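Local coordinates for protein alpha-1,2-mannosidase (Bacteroides thetaiotaomicron, PDB 2WW2) that hydrolyses alpha-mannosidic linkages with inversion of configuration, as a calcium-dependent glycoside hydrolase of family 92 from a human gut symbiont, at residues P30-S42 / S123-V135. Numbering follows the deposited sequence.
Sequences PAVAVPWGMNFWS and SLSATSRGAVFEV
The indole of Trp41 lies against the hairpin formed by strands 123-126 and 130-135. Ala131 places its CB over one face of the indole, 3.6 Å from the centroid of the five-membered ring, a CH-pi contact in which the small methyl lets the strand come close to the flat indole. Phe133 turns its edge toward the face of the six-membered ring in an offset edge-to-face pair, with the planes at 85° and Phe133 CZ 3.8 Å from Trp41 CZ3. Leu124 CD1 touches Trp41 CB, and Leu124 CB sits over the centre of the Phe133 ring. Trp41 NE1 gives its proton to a water that in turn donates to Arg129 O, so the indole N-H, buried with its ring, has a partner.

At the turn of the hairpin, Ser128 O accepts a nearly straight bond from Asn39 N (3.0 Å, 172°). Met38 crosses Arg129 at about a right angle; its chain, extended as far as SD, bends there (chi3 88°) and lays CE against Arg129 CG at 3.8 Å. The guanidinium is held by a salt bridge to Glu250. Val34 CG2 packs on Ser128, while Ala126 CB fits close to the backbone of Ala33. One water joins Val34 N, Asn39 O and Thr127 O, bridging the two backbones. Thr127 OG1, also hydrogen-bonded to Glu250, accepts from Gly130 N, an ST motif closing the tight turn of a beta-hairpin, here packed against a loop and strand within the beta-rich N-terminal domain of family 92.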
ATOM      1  N   PRO A  30       7.067 -29.958 -14.122  1.00  8.74           N
ATOM      2  CA  PRO A  30       8.331 -30.631 -13.782  1.00  8.67           C
ATOM      3  C   PRO A  30       8.923 -31.367 -14.995  1.00  8.53           C
ATOM      4  O   PRO A  30       8.778 -32.574 -15.128  1.00  8.60           O
ATOM      5  CB  PRO A  30       7.922 -31.616 -12.684  1.00  8.03           C
ATOM      6  CG  PRO A  30       6.451 -31.947 -13.026  1.00  8.36           C
ATOM      7  CD  PRO A  30       5.876 -30.668 -13.621  1.00  7.94           C
ATOM      8  N   ALA A  31       9.569 -30.629 -15.889  1.00  7.86           N
ATOM      9  CA  ALA A  31      10.020 -31.171 -17.168  1.00  7.70           C
ATOM     10  C   ALA A  31      11.016 -32.332 -17.021  1.00  8.02           C
ATOM     11  O   ALA A  31      12.068 -32.214 -16.366  1.00  8.21           O
ATOM     12  CB  ALA A  31      10.633 -30.065 -18.001  1.00  7.56           C
ATOM     13  N   VAL A  32      10.674 -33.448 -17.647  1.00  8.09           N
ATOM     14  CA  VAL A  32      11.585 -34.580 -17.790  1.00  7.89           C
ATOM     15  C   VAL A  32      12.254 -34.438 -19.162  1.00  8.05           C
ATOM     16  O   VAL A  32      11.580 -34.377 -20.208  1.00  8.22           O
ATOM     17  CB  VAL A  32      10.820 -35.896 -17.712  1.00  7.41           C
ATOM     18  CG1 VAL A  32      11.772 -37.102 -17.934  1.00  7.91           C
ATOM     19  CG2 VAL A  32      10.117 -36.003 -16.355  1.00  8.01           C
ATOM     20  N   ALA A  33      13.582 -34.341 -19.175  1.00  7.30           N
ATOM     21  CA  ALA A  33      14.253 -33.972 -20.417  1.00  7.47           C
ATOM     22  C   ALA A  33      15.742 -34.262 -20.330  1.00  7.80           C
ATOM     23  O   ALA A  33      16.232 -34.686 -19.291  1.00  7.65           O
ATOM     24  CB  ALA A  33      14.056 -32.450 -20.689  1.00  7.52           C
ATOM     25  N   VAL A  34      16.449 -34.025 -21.426  1.00  7.73           N
ATOM     26  CA  VAL A  34      17.894 -33.798 -21.356  1.00  8.45           C
ATOM     27  C   VAL A  34      18.082 -32.347 -21.787  1.00  8.49           C
ATOM     28  O   VAL A  34      17.172 -31.755 -22.358  1.00  8.68           O
ATOM     29  CB  VAL A  34      18.729 -34.772 -22.235  1.00  8.55           C
ATOM     30  CG1 VAL A  34      18.634 -36.201 -21.703  1.00  9.58           C
ATOM     31  CG2 VAL A  34      18.285 -34.723 -23.719  1.00  8.23           C
ATOM     32  N   PRO A  35      19.256 -31.764 -21.511  1.00  8.64           N
ATOM     33  CA  PRO A  35      19.405 -30.337 -21.795  1.00  8.43           C
ATOM     34  C   PRO A  35      19.102 -29.980 -23.253  1.00  8.42           C
ATOM     35  O   PRO A  35      19.554 -30.674 -24.177  1.00  8.66           O
ATOM     36  CB  PRO A  35      20.882 -30.074 -21.454  1.00  8.69           C
ATOM     37  CG  PRO A  35      21.170 -31.108 -20.354  1.00  7.39           C
ATOM     38  CD  PRO A  35      20.439 -32.325 -20.827  1.00  7.96           C
ATOM     39  N   TRP A  36      18.357 -28.894 -23.434  1.00  8.34           N
ATOM     40  CA  TRP A  36      17.908 -28.411 -24.766  1.00  8.56           C
ATOM     41  C   TRP A  36      17.188 -29.464 -25.621  1.00  8.47           C
ATOM     42  O   TRP A  36      17.160 -29.359 -26.845  1.00  8.31           O
ATOM     43  CB  TRP A  36      19.075 -27.803 -25.563  1.00  9.06           C
ATOM     44  CG  TRP A  36      19.849 -26.796 -24.756  1.00  9.26           C
ATOM     45  CD1 TRP A  36      19.489 -25.496 -24.481  1.00  9.51           C
ATOM     46  CD2 TRP A  36      21.083 -27.028 -24.078  1.00  8.91           C
ATOM     47  NE1 TRP A  36      20.451 -24.901 -23.686  1.00 10.53           N
ATOM     48  CE2 TRP A  36      21.431 -25.825 -23.415  1.00 10.48           C
ATOM     49  CE3 TRP A  36      21.935 -28.132 -23.975  1.00 10.91           C
ATOM     50  CZ2 TRP A  36      22.600 -25.697 -22.665  1.00 11.14           C
ATOM     51  CZ3 TRP A  36      23.103 -28.007 -23.216  1.00 10.11           C
ATOM     52  CH2 TRP A  36      23.417 -26.797 -22.568  1.00  8.93           C
ATOM     53  N   GLY A  37      16.623 -30.482 -24.992  1.00  7.71           N
ATOM     54  CA  GLY A  37      16.031 -31.566 -25.764  1.00  7.53           C
ATOM     55  C   GLY A  37      14.860 -31.124 -26.637  1.00  7.44           C
ATOM     56  O   GLY A  37      14.052 -30.296 -26.234  1.00  7.32           O
ATOM     57  N   MET A  38      14.769 -31.711 -27.829  1.00  7.28           N
ATOM     58  CA  MET A  38      13.707 -31.360 -28.769  1.00  7.79           C
ATOM     59  C   MET A  38      12.329 -31.662 -28.203  1.00  7.52           C
ATOM     60  O   MET A  38      11.416 -30.887 -28.402  1.00  8.38           O
ATOM     61  CB  MET A  38      13.882 -32.108 -30.097  1.00  7.64           C
ATOM     62  CG  MET A  38      12.833 -31.695 -31.160  1.00  9.19           C
ATOM     63  SD  MET A  38      13.111 -32.551 -32.735  1.00 13.12           S
ATOM     64  CE  MET A  38      12.169 -34.035 -32.470  1.00 10.61           C
ATOM     65  N   ASN A  39      12.180 -32.772 -27.476  1.00  7.28           N
ATOM     66  CA  ASN A  39      10.887 -33.098 -26.882  1.00  7.49           C
ATOM     67  C   ASN A  39      11.052 -33.173 -25.368  1.00  7.28           C
ATOM     68  O   ASN A  39      12.018 -33.790 -24.888  1.00  7.73           O
ATOM     69  CB  ASN A  39      10.350 -34.450 -27.398  1.00  7.48           C
ATOM     70  CG  ASN A  39      10.153 -34.484 -28.918  1.00  9.66           C
ATOM     71  OD1 ASN A  39      10.502 -35.482 -29.597  1.00 13.23           O
ATOM     72  ND2 ASN A  39       9.573 -33.433 -29.455  1.00  5.46           N
ATOM     73  N   PHE A  40      10.148 -32.539 -24.630  1.00  6.64           N
ATOM     74  CA  PHE A  40      10.108 -32.684 -23.155  1.00  6.99           C
ATOM     75  C   PHE A  40       8.931 -33.555 -22.790  1.00  7.36           C
ATOM     76  O   PHE A  40       7.996 -33.712 -23.592  1.00  6.84           O
ATOM     77  CB  PHE A  40       9.902 -31.358 -22.431  1.00  7.10           C
ATOM     78  CG  PHE A  40      11.040 -30.353 -22.581  1.00  8.02           C
ATOM     79  CD1 PHE A  40      12.283 -30.738 -23.075  1.00  7.77           C
ATOM     80  CD2 PHE A  40      10.844 -29.022 -22.182  1.00  7.81           C
ATOM     81  CE1 PHE A  40      13.333 -29.816 -23.203  1.00  9.29           C
ATOM     82  CE2 PHE A  40      11.887 -28.068 -22.297  1.00  8.76           C
ATOM     83  CZ  PHE A  40      13.120 -28.460 -22.810  1.00  8.48           C
ATOM     84  N   TRP A  41       8.949 -34.084 -21.565  1.00  6.55           N
ATOM     85  CA  TRP A  41       7.838 -34.899 -21.071  1.00  7.49           C
ATOM     86  C   TRP A  41       7.392 -34.345 -19.719  1.00  7.58           C
ATOM     87  O   TRP A  41       8.221 -33.840 -18.950  1.00  7.66           O
ATOM     88  CB  TRP A  41       8.235 -36.398 -20.990  1.00  7.53           C
ATOM     89  CG  TRP A  41       8.275 -36.992 -22.387  1.00  8.29           C
ATOM     90  CD1 TRP A  41       9.296 -36.881 -23.309  1.00  7.29           C
ATOM     91  CD2 TRP A  41       7.213 -37.691 -23.041  1.00  7.67           C
ATOM     92  NE1 TRP A  41       8.915 -37.494 -24.496  1.00  8.84           N
ATOM     93  CE2 TRP A  41       7.644 -37.989 -24.353  1.00  8.56           C
ATOM     94  CE3 TRP A  41       5.929 -38.096 -22.641  1.00  9.89           C
ATOM     95  CZ2 TRP A  41       6.850 -38.699 -25.257  1.00  9.03           C
ATOM     96  CZ3 TRP A  41       5.139 -38.795 -23.549  1.00  9.66           C
ATOM     97  CH2 TRP A  41       5.605 -39.087 -24.834  1.00 10.42           C
ATOM     98  N   SER A  42       6.090 -34.408 -19.439  1.00  7.82           N
ATOM     99  CA  SER A  42       5.575 -33.934 -18.134  1.00  7.62           C
ATOM    100  C   SER A  42       4.263 -34.616 -17.767  1.00  6.84           C
ATOM    101  O   SER A  42       3.452 -34.894 -18.636  1.00  6.67           O
ATOM    102  CB  SER A  42       5.302 -32.413 -18.249  1.00  7.80           C
ATOM    103  OG  SER A  42       4.712 -31.860 -17.071  1.00  9.48           O
ATOM    104  N   SER A 123       6.726 -44.766 -14.263  1.00  9.56           N
ATOM    105  CA  SER A 123       7.744 -43.734 -14.393  1.00  9.57           C
ATOM    106  C   SER A 123       8.186 -43.595 -15.842  1.00  8.77           C
ATOM    107  O   SER A 123       7.973 -44.499 -16.677  1.00  9.13           O
ATOM    108  CB  SER A 123       8.928 -43.949 -13.446  1.00  9.55           C
ATOM    109  OG  SER A 123       9.851 -44.908 -13.929  1.00 10.93           O
ATOM    110  N   LEU A 124       8.751 -42.439 -16.151  1.00  7.94           N
ATOM    111  CA  LEU A 124       9.221 -42.176 -17.494  1.00  8.37           C
ATOM    112  C   LEU A 124      10.518 -41.381 -17.435  1.00  8.33           C
ATOM    113  O   LEU A 124      10.717 -40.554 -16.546  1.00  7.96           O
ATOM    114  CB  LEU A 124       8.165 -41.392 -18.286  1.00  8.83           C
ATOM    115  CG  LEU A 124       7.737 -40.029 -17.742  1.00 11.55           C
ATOM    116  CD1 LEU A 124       7.352 -39.149 -18.887  1.00 12.71           C
ATOM    117  CD2 LEU A 124       6.577 -40.130 -16.759  1.00 13.97           C
ATOM    118  N   SER A 125      11.374 -41.608 -18.423  1.00  8.61           N
ATOM    119  CA  SER A 125      12.637 -40.908 -18.541  1.00  8.21           C
ATOM    120  C   SER A 125      12.764 -40.519 -20.003  1.00  8.38           C
ATOM    121  O   SER A 125      12.282 -41.237 -20.877  1.00  8.18           O
ATOM    122  CB  SER A 125      13.792 -41.839 -18.127  1.00  7.85           C
ATOM    123  OG  SER A 125      13.769 -42.038 -16.711  1.00  8.57           O
ATOM    124  N   ALA A 126      13.400 -39.386 -20.281  1.00  8.08           N
ATOM    125  CA  ALA A 126      13.453 -38.893 -21.652  1.00  8.05           C
ATOM    126  C   ALA A 126      14.859 -38.941 -22.241  1.00  8.39           C
ATOM    127  O   ALA A 126      15.851 -38.837 -21.519  1.00  9.37           O
ATOM    128  CB  ALA A 126      12.913 -37.459 -21.699  1.00  8.09           C
ATOM    129  N   THR A 127      14.941 -39.071 -23.557  1.00  8.43           N
ATOM    130  CA  THR A 127      16.170 -38.803 -24.273  1.00  7.91           C
ATOM    131  C   THR A 127      15.894 -37.450 -24.942  1.00  8.69           C
ATOM    132  O   THR A 127      14.898 -36.814 -24.613  1.00  9.06           O
ATOM    133  CB  THR A 127      16.442 -39.891 -25.344  1.00  7.98           C
ATOM    134  OG1 THR A 127      15.352 -39.942 -26.274  1.00  7.76           O
ATOM    135  CG2 THR A 127      16.608 -41.287 -24.684  1.00  6.19           C
ATOM    136  N   SER A 128      16.741 -37.016 -25.878  1.00  8.00           N
ATOM    137  CA  SER A 128      16.508 -35.747 -26.586  1.00  8.41           C
ATOM    138  C   SER A 128      15.153 -35.744 -27.297  1.00  8.24           C
ATOM    139  O   SER A 128      14.431 -34.747 -27.275  1.00  8.51           O
ATOM    140  CB  SER A 128      17.605 -35.511 -27.635  1.00  8.70           C
ATOM    141  OG  SER A 128      18.861 -35.275 -27.001  1.00 10.88           O
ATOM    142  N   ARG A 129      14.829 -36.858 -27.947  1.00  8.00           N
ATOM    143  CA  ARG A 129      13.652 -36.916 -28.809  1.00  7.61           C
ATOM    144  C   ARG A 129      12.678 -38.043 -28.455  1.00  7.37           C
ATOM    145  O   ARG A 129      11.592 -38.108 -28.998  1.00  7.51           O
ATOM    146  CB  ARG A 129      14.109 -37.006 -30.275  1.00  7.91           C
ATOM    147  CG  ARG A 129      14.964 -35.800 -30.668  1.00  7.77           C
ATOM    148  CD  ARG A 129      15.562 -35.917 -32.106  1.00  8.71           C
ATOM    149  NE  ARG A 129      16.526 -34.843 -32.291  1.00  8.18           N
ATOM    150  CZ  ARG A 129      17.766 -34.878 -31.824  1.00 10.98           C
ATOM    151  NH1 ARG A 129      18.196 -35.942 -31.149  1.00  8.26           N
ATOM    152  NH2 ARG A 129      18.576 -33.848 -32.029  1.00 10.90           N
ATOM    153  N   GLY A 130      13.033 -38.894 -27.497  1.00  7.70           N
ATOM    154  CA  GLY A 130      12.125 -39.980 -27.146  1.00  7.44           C
ATOM    155  C   GLY A 130      11.946 -40.121 -25.647  1.00  7.68           C
ATOM    156  O   GLY A 130      12.475 -39.307 -24.875  1.00  7.76           O
ATOM    157  N   ALA A 131      11.197 -41.151 -25.237  1.00  7.05           N
ATOM    158  CA  ALA A 131      10.992 -41.435 -23.805  1.00  7.17           C
ATOM    159  C   ALA A 131      10.741 -42.915 -23.618  1.00  6.88           C
ATOM    160  O   ALA A 131      10.314 -43.600 -24.547  1.00  7.12           O
ATOM    161  CB  ALA A 131       9.792 -40.632 -23.256  1.00  7.64           C
ATOM    162  N   VAL A 132      10.959 -43.411 -22.410  1.00  5.92           N
ATOM    163  CA  VAL A 132      10.601 -44.791 -22.101  1.00  6.84           C
ATOM    164  C   VAL A 132       9.856 -44.765 -20.781  1.00  6.86           C
ATOM    165  O   VAL A 132      10.260 -44.036 -19.889  1.00  6.35           O
ATOM    166  CB  VAL A 132      11.845 -45.716 -22.048  1.00  7.01           C
ATOM    167  CG1 VAL A 132      11.462 -47.128 -21.607  1.00  7.21           C
ATOM    168  CG2 VAL A 132      12.539 -45.769 -23.424  1.00  7.63           C
ATOM    169  N   PHE A 133       8.742 -45.504 -20.703  1.00  6.84           N
ATOM    170  CA  PHE A 133       7.928 -45.630 -19.494  1.00  7.77           C
ATOM    171  C   PHE A 133       8.095 -47.045 -18.932  1.00  8.06           C
ATOM    172  O   PHE A 133       8.311 -47.996 -19.698  1.00  8.56           O
ATOM    173  CB  PHE A 133       6.425 -45.517 -19.821  1.00  7.77           C
ATOM    174  CG  PHE A 133       5.954 -44.134 -20.221  1.00  8.33           C
ATOM    175  CD1 PHE A 133       5.055 -43.429 -19.416  1.00  7.59           C
ATOM    176  CD2 PHE A 133       6.383 -43.557 -21.409  1.00 10.54           C
ATOM    177  CE1 PHE A 133       4.605 -42.160 -19.785  1.00  9.89           C
ATOM    178  CE2 PHE A 133       5.932 -42.274 -21.781  1.00 10.65           C
ATOM    179  CZ  PHE A 133       5.043 -41.585 -20.976  1.00  8.89           C
ATOM    180  N   GLU A 134       7.920 -47.197 -17.621  1.00  8.34           N
ATOM    181  CA  GLU A 134       7.615 -48.505 -17.050  1.00  9.79           C
ATOM    182  C   GLU A 134       6.224 -48.335 -16.450  1.00 10.09           C
ATOM    183  O   GLU A 134       5.886 -47.249 -15.979  1.00 11.58           O
ATOM    184  CB  GLU A 134       8.613 -48.872 -15.944  1.00 10.64           C
ATOM    185  CG  GLU A 134       8.420 -47.952 -14.692  1.00 12.13           C
ATOM    186  CD  GLU A 134       9.411 -48.189 -13.553  1.00 17.95           C
ATOM    187  OE1 GLU A 134       9.907 -49.340 -13.402  1.00 17.35           O
ATOM    188  OE2 GLU A 134       9.682 -47.201 -12.807  1.00 17.58           O
ATOM    189  N   VAL A 135       5.388 -49.370 -16.497  1.00  9.72           N
ATOM    190  CA  VAL A 135       4.118 -49.311 -15.795  1.00  8.89           C
ATOM    191  C   VAL A 135       3.967 -50.588 -14.964  1.00  9.17           C
ATOM    192  O   VAL A 135       4.160 -51.680 -15.487  1.00  8.74           O
ATOM    193  CB  VAL A 135       2.905 -49.210 -16.757  1.00  8.55           C
ATOM    194  CG1 VAL A 135       1.612 -49.147 -15.936  1.00  7.18           C
ATOM    195  CG2 VAL A 135       3.023 -47.998 -17.724  1.00  9.00           C
TER
HETATM  196  O   HOH W   1      15.135 -37.627 -18.843  1.00 10.80           O
HETATM  197  O   HOH W   2      14.566 -34.103 -23.834  1.00  5.15           O
HETATM  198  O   HOH W   3      19.391 -32.635 -26.477  1.00 14.40           O
HETATM  199  O   HOH W   4      11.839 -36.664 -25.479  1.00  9.06           O
HETATM  200  O   HOH W   5       9.196 -37.997 -27.440  1.00 14.53           O